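Local coordinates for protein fanconi-associated nuclease 1 homolog (Pseudomonas aeruginosa, PDB 5Y7Q) that is a bacterial homolog of Fanconi-associated nuclease 1, a largely helical multidomain protein with helix-turn-helix, SAP and VRR-NUC family regions, at residues G416-F424 against R474-F485; V280-E291 against L302-A311. All blocks are in the same frame, centred on the assembly; numbering follows the deposited sequence.

Contact 1 (G416-F424 against R474-F485); sequences GLLCWEAIF and RYRDKFGLQSPF. With nucleotides of chain D.
Glu-421 and Arg-474 form the salt bridge of this contact, with OE1 of Glu-421 3.3 Å from NE of Arg-474. The oxygen lies over one face of the guanidinium, well out of its plane. No N-H points at it, so the pairing is one of charges rather than a hydrogen bond. The carboxylate and guanidinium planes are 57° apart. Closer to the backbone, CG of Arg-474 packs 3.8 Å from CB of Trp-420.

Trp-420 is the large buried group. Its CG is anti to the backbone N (chi1 -171°), which sends the indole toward 474-485. Lys-478 lays its aliphatic chain over one face, with CG 3.7 Å from the centroid of the five-membered ring, a CH-pi contact. Phe-424, one helical turn on, covers the opposite face with CE2. CB of Leu-481 meets the indole at its edge, 3.9 Å from CH2 of Trp-420. The indole NE1 hydrogen-bonds to Glu-222, which helps to fix the rotation of the ring. The Lys-478 amine pairs with its neighbour, NZ to OD1 of Asp-477 at 3.1 Å, and makes a long, weak ion pair with Glu-222.

Two apolar patches lie nearby. CD1 of Leu-417 touches the edge of the Tyr-475 ring, while the Tyr-475 hydroxyl bonds to Leu-491 O. In the second, CD1 of Ile-423 meets the edge of the Phe-485 ring, 3.7 Å from CD1 of Phe-485. Pro-484 CG lies near CG2 of the same isoleucine.

A type II beta turn from Lys-478 to Leu-481, with Gly-480 at its third position, leads out of helix 467-478. The loop after it carries Gln-482, whose NE2 makes a weak hydrogen bond to O4 of DT12 of chain D. This is a helix end and its following loop, in the VRR-NUC region, packed on a broken helix beside bound nucleic acid.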
loop_
_atom_site.group_PDB
_atom_site.type_symbol
_atom_site.label_atom_id
_atom_site.label_comp_id
_atom_site.label_asym_id
_atom_site.label_seq_id
_atom_site.Cartn_x
_atom_site.Cartn_y
_atom_site.Cartn_z
ATOM N N GLY A 416 8.687 -14.372 -9.828
ATOM C CA GLY A 416 7.257 -14.355 -10.028
ATOM C C GLY A 416 6.847 -15.058 -11.298
ATOM O O GLY A 416 5.747 -15.620 -11.376
ATOM N N LEU A 417 7.721 -15.043 -12.305
ATOM C CA LEU A 417 7.446 -15.780 -13.525
ATOM C C LEU A 417 7.533 -17.277 -13.283
ATOM O O LEU A 417 6.627 -18.033 -13.666
ATOM C CB LEU A 417 8.408 -15.343 -14.623
ATOM C CG LEU A 417 7.920 -13.993 -15.156
ATOM C CD1 LEU A 417 9.003 -13.348 -16.017
ATOM C CD2 LEU A 417 6.567 -14.140 -15.925
ATOM N N LEU A 418 8.616 -17.738 -12.654
ATOM C CA LEU A 418 8.733 -19.181 -12.465
ATOM C C LEU A 418 7.601 -19.685 -11.587
ATOM O O LEU A 418 6.911 -20.661 -11.929
ATOM C CB LEU A 418 10.094 -19.539 -11.862
ATOM C CG LEU A 418 10.434 -21.010 -11.707
ATOM C CD1 LEU A 418 10.218 -21.800 -13.015
ATOM C CD2 LEU A 418 11.878 -21.120 -11.223
ATOM N N CYS A 419 7.347 -18.976 -10.493
ATOM C CA CYS A 419 6.464 -19.441 -9.440
ATOM C C CYS A 419 5.041 -18.948 -9.598
ATOM O O CYS A 419 4.241 -19.107 -8.673
ATOM C CB CYS A 419 7.040 -19.047 -8.091
ATOM S SG CYS A 419 8.451 -20.075 -7.724
ATOM N N TRP A 420 4.732 -18.328 -10.737
ATOM C CA TRP A 420 3.399 -17.800 -11.017
ATOM C C TRP A 420 2.276 -18.775 -10.664
ATOM O O TRP A 420 1.280 -18.391 -10.039
ATOM C CB TRP A 420 3.323 -17.450 -12.494
ATOM C CG TRP A 420 2.123 -16.732 -12.855
ATOM C CD1 TRP A 420 0.909 -17.267 -13.160
ATOM C CD2 TRP A 420 1.993 -15.318 -12.995
ATOM N NE1 TRP A 420 0.018 -16.264 -13.473
ATOM C CE2 TRP A 420 0.663 -15.057 -13.380
ATOM C CE3 TRP A 420 2.869 -14.248 -12.825
ATOM C CZ2 TRP A 420 0.188 -13.761 -13.597
ATOM C CZ3 TRP A 420 2.391 -12.948 -13.038
ATOM C CH2 TRP A 420 1.070 -12.722 -13.423
ATOM N N GLU A 421 2.407 -20.037 -11.079
ATOM C CA GLU A 421 1.315 -20.982 -10.905
ATOM C C GLU A 421 1.094 -21.336 -9.446
ATOM O O GLU A 421 -0.018 -21.737 -9.082
ATOM C CB GLU A 421 1.561 -22.242 -11.738
ATOM C CG GLU A 421 0.701 -22.308 -12.997
ATOM C CD GLU A 421 1.476 -22.028 -14.279
ATOM O OE1 GLU A 421 2.562 -22.627 -14.465
ATOM O OE2 GLU A 421 0.989 -21.216 -15.102
ATOM N N ALA A 422 2.120 -21.203 -8.605
ATOM C CA ALA A 422 1.927 -21.354 -7.165
ATOM C C ALA A 422 1.426 -20.070 -6.511
ATOM O O ALA A 422 0.651 -20.120 -5.547
ATOM C CB ALA A 422 3.222 -21.787 -6.500
ATOM N N ILE A 423 1.897 -18.915 -6.983
ATOM C CA ILE A 423 1.519 -17.663 -6.348
ATOM C C ILE A 423 0.025 -17.427 -6.500
ATOM O O ILE A 423 -0.639 -16.957 -5.568
ATOM C CB ILE A 423 2.379 -16.531 -6.934
ATOM C CG1 ILE A 423 3.814 -16.686 -6.436
ATOM C CG2 ILE A 423 1.846 -15.158 -6.566
ATOM C CD1 ILE A 423 4.775 -15.813 -7.181
ATOM N N PHE A 424 -0.527 -17.809 -7.647
ATOM C CA PHE A 424 -1.939 -17.668 -7.987
ATOM C C PHE A 424 -2.769 -18.930 -7.741
ATOM O O PHE A 424 -3.853 -19.070 -8.321
ATOM C CB PHE A 424 -2.076 -17.188 -9.430
ATOM C CG PHE A 424 -1.677 -15.762 -9.592
ATOM C CD1 PHE A 424 -2.533 -14.750 -9.211
ATOM C CD2 PHE A 424 -0.424 -15.422 -10.067
ATOM C CE1 PHE A 424 -2.155 -13.443 -9.343
ATOM C CE2 PHE A 424 -0.043 -14.097 -10.178
ATOM C CZ PHE A 424 -0.900 -13.123 -9.823
ATOM N N ARG A 474 5.595 -18.387 -19.499
ATOM C CA ARG A 474 4.847 -17.613 -18.520
ATOM C C ARG A 474 4.908 -16.134 -18.860
ATOM O O ARG A 474 3.910 -15.425 -18.725
ATOM C CB ARG A 474 5.385 -17.876 -17.112
ATOM C CG ARG A 474 4.310 -18.136 -16.049
ATOM C CD ARG A 474 3.505 -19.422 -16.269
ATOM N NE ARG A 474 4.347 -20.607 -16.448
ATOM C CZ ARG A 474 4.308 -21.411 -17.514
ATOM N NH1 ARG A 474 3.450 -21.163 -18.501
ATOM N NH2 ARG A 474 5.118 -22.470 -17.598
ATOM N N TYR A 475 6.055 -15.676 -19.358
ATOM C CA TYR A 475 6.219 -14.288 -19.758
ATOM C C TYR A 475 5.287 -13.929 -20.904
ATOM O O TYR A 475 4.698 -12.846 -20.911
ATOM C CB TYR A 475 7.671 -14.046 -20.162
ATOM C CG TYR A 475 8.044 -12.638 -20.629
ATOM C CD1 TYR A 475 7.935 -12.256 -21.976
ATOM C CD2 TYR A 475 8.545 -11.728 -19.743
ATOM C CE1 TYR A 475 8.308 -10.997 -22.400
ATOM C CE2 TYR A 475 8.909 -10.469 -20.144
ATOM C CZ TYR A 475 8.799 -10.109 -21.464
ATOM O OH TYR A 475 9.197 -8.843 -21.813
ATOM N N ARG A 476 5.161 -14.802 -21.901
ATOM C CA ARG A 476 4.291 -14.459 -23.019
ATOM C C ARG A 476 2.817 -14.552 -22.630
ATOM O O ARG A 476 2.020 -13.681 -22.990
ATOM C CB ARG A 476 4.594 -15.361 -24.210
ATOM C CG ARG A 476 5.850 -15.016 -24.992
ATOM C CD ARG A 476 6.333 -16.268 -25.700
ATOM N NE ARG A 476 7.130 -16.015 -26.893
ATOM C CZ ARG A 476 8.307 -15.403 -26.887
ATOM N NH1 ARG A 476 8.828 -14.944 -25.743
ATOM N NH2 ARG A 476 8.959 -15.242 -28.034
ATOM N N ASP A 477 2.443 -15.607 -21.901
ATOM C CA ASP A 477 1.064 -15.819 -21.473
ATOM C C ASP A 477 0.578 -14.680 -20.572
ATOM O O ASP A 477 -0.482 -14.088 -20.805
ATOM C CB ASP A 477 0.976 -17.173 -20.749
ATOM C CG ASP A 477 -0.402 -17.841 -20.857
ATOM O OD1 ASP A 477 -1.374 -17.370 -20.210
ATOM O OD2 ASP A 477 -0.498 -18.870 -21.568
ATOM N N LYS A 478 1.352 -14.355 -19.546
ATOM C CA LYS A 478 0.914 -13.495 -18.464
ATOM C C LYS A 478 1.281 -12.034 -18.646
ATOM O O LYS A 478 1.039 -11.247 -17.727
ATOM C CB LYS A 478 1.494 -13.977 -17.142
ATOM C CG LYS A 478 1.131 -15.393 -16.838
ATOM C CD LYS A 478 -0.322 -15.677 -17.154
ATOM C CE LYS A 478 -0.729 -17.044 -16.594
ATOM N NZ LYS A 478 -1.995 -17.557 -17.192
ATOM N N PHE A 479 1.858 -11.641 -19.784
ATOM C CA PHE A 479 2.334 -10.267 -19.917
ATOM C C PHE A 479 1.249 -9.252 -19.567
ATOM O O PHE A 479 0.120 -9.317 -20.063
ATOM C CB PHE A 479 2.847 -9.990 -21.329
ATOM C CG PHE A 479 3.805 -8.834 -21.380
ATOM C CD1 PHE A 479 5.181 -9.052 -21.296
ATOM C CD2 PHE A 479 3.337 -7.530 -21.448
ATOM C CE1 PHE A 479 6.066 -7.995 -21.313
ATOM C CE2 PHE A 479 4.210 -6.463 -21.455
ATOM C CZ PHE A 479 5.577 -6.692 -21.392
ATOM N N GLY A 480 1.605 -8.318 -18.691
ATOM C CA GLY A 480 0.751 -7.211 -18.339
ATOM C C GLY A 480 -0.157 -7.458 -17.158
ATOM O O GLY A 480 -0.717 -6.493 -16.614
ATOM N N LEU A 481 -0.338 -8.721 -16.764
ATOM C CA LEU A 481 -1.209 -9.053 -15.649
ATOM C C LEU A 481 -0.628 -8.495 -14.358
ATOM O O LEU A 481 0.573 -8.562 -14.132
ATOM C CB LEU A 481 -1.385 -10.569 -15.542
ATOM C CG LEU A 481 -2.233 -11.258 -16.613
ATOM C CD1 LEU A 481 -2.493 -12.683 -16.210
ATOM C CD2 LEU A 481 -3.544 -10.546 -16.822
ATOM N N GLN A 482 -1.474 -7.908 -13.517
ATOM C CA GLN A 482 -0.996 -7.372 -12.247
ATOM C C GLN A 482 -0.610 -8.497 -11.301
ATOM O O GLN A 482 -1.357 -9.472 -11.146
ATOM C CB GLN A 482 -2.062 -6.493 -11.617
ATOM C CG GLN A 482 -2.491 -5.416 -12.546
ATOM C CD GLN A 482 -2.181 -4.067 -12.012
ATOM O OE1 GLN A 482 -1.063 -3.806 -11.562
ATOM N NE2 GLN A 482 -3.173 -3.178 -12.055
ATOM N N SER A 483 0.574 -8.375 -10.698
ATOM C CA SER A 483 1.144 -9.405 -9.838
ATOM C C SER A 483 1.989 -8.738 -8.771
ATOM O O SER A 483 2.424 -7.591 -8.934
ATOM C CB SER A 483 2.003 -10.394 -10.633
ATOM O OG SER A 483 3.228 -9.766 -10.997
ATOM N N PRO A 484 2.248 -9.422 -7.668
ATOM C CA PRO A 484 3.157 -8.831 -6.673
ATOM C C PRO A 484 4.612 -8.690 -7.139
ATOM O O PRO A 484 5.257 -7.684 -6.806
ATOM C CB PRO A 484 3.020 -9.796 -5.482
ATOM C CG PRO A 484 2.593 -11.117 -6.107
ATOM C CD PRO A 484 1.735 -10.750 -7.271
ATOM N N PHE A 485 5.192 -9.694 -7.814
ATOM C CA PHE A 485 6.637 -9.695 -8.042
ATOM C C PHE A 485 7.116 -9.367 -9.459
ATOM O O PHE A 485 8.336 -9.296 -9.666
ATOM C CB PHE A 485 7.228 -11.042 -7.642
ATOM C CG PHE A 485 6.877 -11.456 -6.269
ATOM C CD1 PHE A 485 6.041 -12.546 -6.053
ATOM C CD2 PHE A 485 7.366 -10.763 -5.185
ATOM C CE1 PHE A 485 5.710 -12.942 -4.776
ATOM C CE2 PHE A 485 7.042 -11.155 -3.895
ATOM C CZ PHE A 485 6.204 -12.246 -3.692
ATOM P P DT D 12 -4.345 5.001 -6.339
ATOM O OP1 DT D 12 -4.424 6.278 -5.586
ATOM O OP2 DT D 12 -5.561 4.482 -7.009
ATOM O "O5'" DT D 12 -3.165 5.103 -7.437
ATOM C "C5'" DT D 12 -3.096 4.169 -8.548
ATOM C "C4'" DT D 12 -1.751 4.261 -9.282
ATOM O "O4'" DT D 12 -0.902 3.125 -8.914
ATOM C "C3'" DT D 12 -1.832 4.214 -10.812
ATOM O "O3'" DT D 12 -1.828 5.527 -11.338
ATOM C "C2'" DT D 12 -0.559 3.462 -11.173
ATOM C "C1'" DT D 12 -0.553 2.413 -10.082
ATOM N N1 DT D 12 -1.584 1.351 -10.274
ATOM C C2 DT D 12 -1.745 0.736 -11.511
ATOM O O2 DT D 12 -1.075 0.992 -12.497
ATOM N N3 DT D 12 -2.728 -0.214 -11.545
ATOM C C4 DT D 12 -3.555 -0.601 -10.505
ATOM O O4 DT D 12 -4.412 -1.465 -10.635
ATOM C C5 DT D 12 -3.336 0.084 -9.264
ATOM C C6 DT D 12 -2.377 1.001 -9.196
#

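Contact 2 (V280-E291 against L302-A311)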
loop_
_atom_site.group_PDB
_atom_site.type_symbol
_atom_site.label_atom_id
_atom_site.label_comp_id
_atom_site.label_asym_id
_atom_site.label_seq_id
_atom_site.Cartn_x
_atom_site.Cartn_y
_atom_site.Cartn_z
ATOM N N VAL A 280 -2.013 -4.041 14.937
ATOM C CA VAL A 280 -0.628 -3.975 15.378
ATOM C C VAL A 280 0.139 -2.919 14.578
ATOM O O VAL A 280 0.961 -2.169 15.131
ATOM C CB VAL A 280 -0.038 -5.399 15.271
ATOM C CG1 VAL A 280 0.973 -5.534 14.127
ATOM C CG2 VAL A 280 0.464 -5.897 16.628
ATOM N N LYS A 281 -0.171 -2.795 13.281
ATOM C CA LYS A 281 0.381 -1.704 12.491
ATOM C C LYS A 281 -0.029 -0.361 13.077
ATOM O O LYS A 281 0.798 0.554 13.215
ATOM C CB LYS A 281 -0.075 -1.832 11.032
ATOM C CG LYS A 281 0.512 -0.765 10.102
ATOM C CD LYS A 281 0.038 -0.925 8.646
ATOM C CE LYS A 281 0.719 0.085 7.692
ATOM N NZ LYS A 281 0.080 0.140 6.332
ATOM N N LEU A 282 -1.300 -0.240 13.463
ATOM C CA LEU A 282 -1.790 1.041 13.955
ATOM C C LEU A 282 -1.071 1.450 15.238
ATOM O O LEU A 282 -0.583 2.582 15.362
ATOM C CB LEU A 282 -3.290 0.934 14.161
ATOM C CG LEU A 282 -4.129 2.142 14.453
ATOM C CD1 LEU A 282 -4.135 3.008 13.247
ATOM C CD2 LEU A 282 -5.501 1.618 14.745
ATOM N N LEU A 283 -0.990 0.532 16.203
ATOM C CA LEU A 283 -0.162 0.770 17.383
ATOM C C LEU A 283 1.225 1.255 16.994
ATOM O O LEU A 283 1.743 2.228 17.562
ATOM C CB LEU A 283 -0.041 -0.504 18.211
ATOM C CG LEU A 283 -1.306 -0.824 18.979
ATOM C CD1 LEU A 283 -1.087 -2.110 19.745
ATOM C CD2 LEU A 283 -1.633 0.319 19.912
ATOM N N PHE A 284 1.845 0.577 16.024
ATOM C CA PHE A 284 3.178 0.974 15.574
ATOM C C PHE A 284 3.217 2.463 15.227
ATOM O O PHE A 284 4.012 3.225 15.793
ATOM C CB PHE A 284 3.591 0.099 14.378
ATOM C CG PHE A 284 5.057 0.166 14.023
ATOM C CD1 PHE A 284 5.987 -0.556 14.739
ATOM C CD2 PHE A 284 5.490 0.919 12.944
ATOM C CE1 PHE A 284 7.325 -0.495 14.406
ATOM C CE2 PHE A 284 6.820 0.989 12.607
ATOM C CZ PHE A 284 7.741 0.284 13.333
ATOM N N GLN A 285 2.329 2.911 14.332
ATOM C CA GLN A 285 2.381 4.312 13.931
ATOM C C GLN A 285 2.136 5.241 15.115
ATOM O O GLN A 285 2.770 6.305 15.219
ATOM C CB GLN A 285 1.377 4.576 12.820
ATOM C CG GLN A 285 1.322 3.451 11.824
ATOM C CD GLN A 285 1.285 3.931 10.397
ATOM O OE1 GLN A 285 0.882 3.189 9.504
ATOM N NE2 GLN A 285 1.709 5.182 10.166
ATOM N N PHE A 286 1.222 4.861 16.019
ATOM C CA PHE A 286 1.034 5.652 17.235
ATOM C C PHE A 286 2.367 5.864 17.932
ATOM O O PHE A 286 2.733 6.993 18.289
ATOM C CB PHE A 286 0.059 4.965 18.191
ATOM C CG PHE A 286 -1.363 5.001 17.743
ATOM C CD1 PHE A 286 -1.725 5.657 16.583
ATOM C CD2 PHE A 286 -2.350 4.380 18.498
ATOM C CE1 PHE A 286 -3.038 5.688 16.186
ATOM C CE2 PHE A 286 -3.665 4.403 18.106
ATOM C CZ PHE A 286 -4.012 5.060 16.946
ATOM N N ALA A 287 3.116 4.773 18.105
ATOM C CA ALA A 287 4.419 4.848 18.748
ATOM C C ALA A 287 5.368 5.769 17.991
ATOM O O ALA A 287 6.061 6.590 18.603
ATOM C CB ALA A 287 5.011 3.451 18.870
ATOM N N GLN A 288 5.429 5.643 16.661
ATOM C CA GLN A 288 6.300 6.535 15.898
ATOM C C GLN A 288 5.962 7.981 16.190
ATOM O O GLN A 288 6.848 8.798 16.477
ATOM C CB GLN A 288 6.189 6.265 14.402
ATOM C CG GLN A 288 6.964 5.053 13.944
ATOM C CD GLN A 288 7.050 4.930 12.434
ATOM O OE1 GLN A 288 6.148 5.352 11.714
ATOM N NE2 GLN A 288 8.144 4.340 11.946
ATOM N N HIS A 289 4.673 8.311 16.136
ATOM C CA HIS A 289 4.239 9.659 16.463
ATOM C C HIS A 289 4.745 10.062 17.845
ATOM O O HIS A 289 5.253 11.173 18.032
ATOM C CB HIS A 289 2.717 9.736 16.377
ATOM C CG HIS A 289 2.153 11.055 16.801
ATOM N ND1 HIS A 289 2.357 12.217 16.086
ATOM C CD2 HIS A 289 1.389 11.397 17.866
ATOM C CE1 HIS A 289 1.741 13.216 16.693
ATOM N NE2 HIS A 289 1.145 12.745 17.775
ATOM N N CYS A 290 4.650 9.153 18.818
ATOM C CA CYS A 290 5.108 9.473 20.167
ATOM C C CYS A 290 6.586 9.812 20.177
ATOM O O CYS A 290 7.007 10.811 20.775
ATOM C CB CYS A 290 4.846 8.306 21.106
ATOM S SG CYS A 290 3.158 8.161 21.570
ATOM N N GLU A 291 7.391 8.970 19.526
ATOM C CA GLU A 291 8.827 9.195 19.462
ATOM C C GLU A 291 9.125 10.552 18.846
ATOM O O GLU A 291 10.044 11.251 19.288
ATOM C CB GLU A 291 9.480 8.067 18.663
ATOM C CG GLU A 291 10.790 7.523 19.217
ATOM C CD GLU A 291 11.383 6.423 18.336
ATOM O OE1 GLU A 291 10.610 5.633 17.733
ATOM O OE2 GLU A 291 12.630 6.366 18.237
ATOM N N LEU A 302 3.940 1.450 23.608
ATOM C CA LEU A 302 3.130 1.100 22.440
ATOM C C LEU A 302 3.881 0.159 21.499
ATOM O O LEU A 302 3.309 -0.817 21.010
ATOM C CB LEU A 302 2.666 2.364 21.702
ATOM C CG LEU A 302 1.814 3.393 22.463
ATOM C CD1 LEU A 302 1.553 4.650 21.625
ATOM C CD2 LEU A 302 0.485 2.821 22.902
ATOM N N TYR A 303 5.162 0.429 21.229
ATOM C CA TYR A 303 5.980 -0.538 20.485
ATOM C C TYR A 303 5.991 -1.917 21.159
ATOM O O TYR A 303 5.884 -2.949 20.484
ATOM C CB TYR A 303 7.419 -0.037 20.346
ATOM C CG TYR A 303 7.673 1.060 19.334
ATOM C CD1 TYR A 303 7.168 0.979 18.029
ATOM C CD2 TYR A 303 8.458 2.165 19.672
ATOM C CE1 TYR A 303 7.432 1.984 17.091
ATOM C CE2 TYR A 303 8.709 3.168 18.753
ATOM C CZ TYR A 303 8.197 3.075 17.471
ATOM O OH TYR A 303 8.478 4.079 16.578
ATOM N N ARG A 304 6.132 -1.954 22.488
ATOM C CA ARG A 304 6.230 -3.230 23.184
ATOM C C ARG A 304 4.949 -4.036 23.101
ATOM O O ARG A 304 5.005 -5.268 23.106
ATOM C CB ARG A 304 6.639 -3.025 24.638
ATOM C CG ARG A 304 8.153 -3.060 24.796
ATOM C CD ARG A 304 8.587 -3.954 25.909
ATOM N NE ARG A 304 9.086 -3.138 27.001
ATOM C CZ ARG A 304 9.604 -3.636 28.114
ATOM N NH1 ARG A 304 9.679 -4.960 28.264
ATOM N NH2 ARG A 304 10.040 -2.810 29.068
ATOM N N GLN A 305 3.789 -3.395 22.993
ATOM C CA GLN A 305 2.573 -4.202 22.857
ATOM C C GLN A 305 2.212 -4.505 21.400
ATOM O O GLN A 305 1.118 -5.007 21.135
ATOM C CB GLN A 305 1.398 -3.562 23.603
ATOM C CG GLN A 305 0.732 -2.408 22.950
ATOM C CD GLN A 305 -0.027 -1.591 23.966
ATOM O OE1 GLN A 305 -1.234 -1.351 23.815
ATOM N NE2 GLN A 305 0.668 -1.168 25.028
ATOM N N SER A 306 3.095 -4.207 20.455
ATOM C CA SER A 306 2.882 -4.520 19.049
ATOM C C SER A 306 3.827 -5.624 18.572
ATOM O O SER A 306 5.030 -5.607 18.875
ATOM C CB SER A 306 3.078 -3.265 18.197
ATOM O OG SER A 306 3.137 -3.600 16.826
ATOM N N SER A 307 3.281 -6.586 17.822
ATOM C CA SER A 307 4.065 -7.642 17.181
ATOM C C SER A 307 4.454 -7.285 15.749
ATOM O O SER A 307 4.973 -8.138 15.020
ATOM C CB SER A 307 3.309 -8.981 17.211
ATOM O OG SER A 307 2.106 -8.939 16.460
ATOM N N HIS A 308 4.179 -6.054 15.331
ATOM C CA HIS A 308 4.556 -5.577 14.009
ATOM C C HIS A 308 6.048 -5.811 13.761
ATOM O O HIS A 308 6.863 -5.670 14.685
ATOM C CB HIS A 308 4.216 -4.087 13.898
ATOM C CG HIS A 308 4.350 -3.530 12.517
ATOM N ND1 HIS A 308 3.359 -3.653 11.568
ATOM C CD2 HIS A 308 5.355 -2.841 11.927
ATOM C CE1 HIS A 308 3.752 -3.068 10.450
ATOM N NE2 HIS A 308 4.961 -2.570 10.641
ATOM N N PRO A 309 6.446 -6.168 12.545
ATOM C CA PRO A 309 7.864 -6.474 12.302
ATOM C C PRO A 309 8.738 -5.239 12.502
ATOM O O PRO A 309 8.432 -4.154 12.004
ATOM C CB PRO A 309 7.870 -6.961 10.849
ATOM C CG PRO A 309 6.680 -6.314 10.247
ATOM C CD PRO A 309 5.639 -6.294 11.323
ATOM N N GLY A 310 9.829 -5.402 13.252
ATOM C CA GLY A 310 10.695 -4.279 13.567
ATOM C C GLY A 310 10.291 -3.454 14.778
ATOM O O GLY A 310 11.014 -2.512 15.127
ATOM N N ALA A 311 9.182 -3.797 15.450
ATOM C CA ALA A 311 8.711 -3.031 16.599
ATOM C C ALA A 311 9.557 -3.251 17.851
ATOM O O ALA A 311 9.843 -2.294 18.576
ATOM C CB ALA A 311 7.249 -3.373 16.896
#
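The first torsions of Phe-284 and Tyr-303 bring their rings together: CG of Phe-284 is anti to its backbone N (chi1 -166°), whereas CG of Tyr-303 sits beside its own N (chi1 -76°). The edge of Tyr-303 then faces the ring of Phe-284 in an offset edge-to-face pair, centroids 5.3 Å apart and planes at 63°. His-308 lies over the opposite face of Phe-284, its CD2 3.7 Å from CG of the phenylalanine. Ala-311 CA closes on the rim of the same ring.

Tyr-303 is a knob in a hole lined by Phe-284, Ala-287, Gln-288 and Glu-291. The methyl CB of Ala-287 stands over the centre of the tyrosine ring, a CH-pi contact. The tyrosine OH donates to OE1 of Glu-291 at 2.9 Å, almost in line with the C-O bond. The other oxygen, OE2, forms a salt bridge with Arg-314 of helix 311-321.

These contacts belong to an antiparallel helical hairpin, helix 273-292 against the short helix 296-304. Leu-302 is a second knob, among Leu-283, Phe-286, Ala-287 and Cys-290. Its CD1 lies 3.8 Å from CB of Phe-286, and Leu-262 of helix 258-264 also touches it.

Past the short helix the chain turns back along the first one. Ser-306 OG donates to Val-280 O at 3.1 Å, from above the carbonyl plane. Phe-284 N reaches that oxygen from the opposite face. Ser-306 OG also accepts from His-308 N at 3.1 Å, an ST turn. Val-280 CG1 packs against CB of His-308, 3.6 Å away.

The two contacts lie on opposite sides of the chain's centre, about 34 Å apart between centres, and share no helix. Both are partly buried and join a helix to a second helix end with its loop. Contact 2 is local, closing a hairpin within a run of helices. Contact 1 links parts of the chain 50 residues apart. Their polar chemistry differs. In contact 2 two neutral hydroxyls make hydrogen bonds across the interface. In contact 1 no hydrogen bond crosses, and an out-of-plane ion pair sits at the exposed margin of an indole packing. Contact 1 touches the bound nucleic acid through Gln-482; the nearest atom of contact 2 is about 5 Å from the bound nucleic acid.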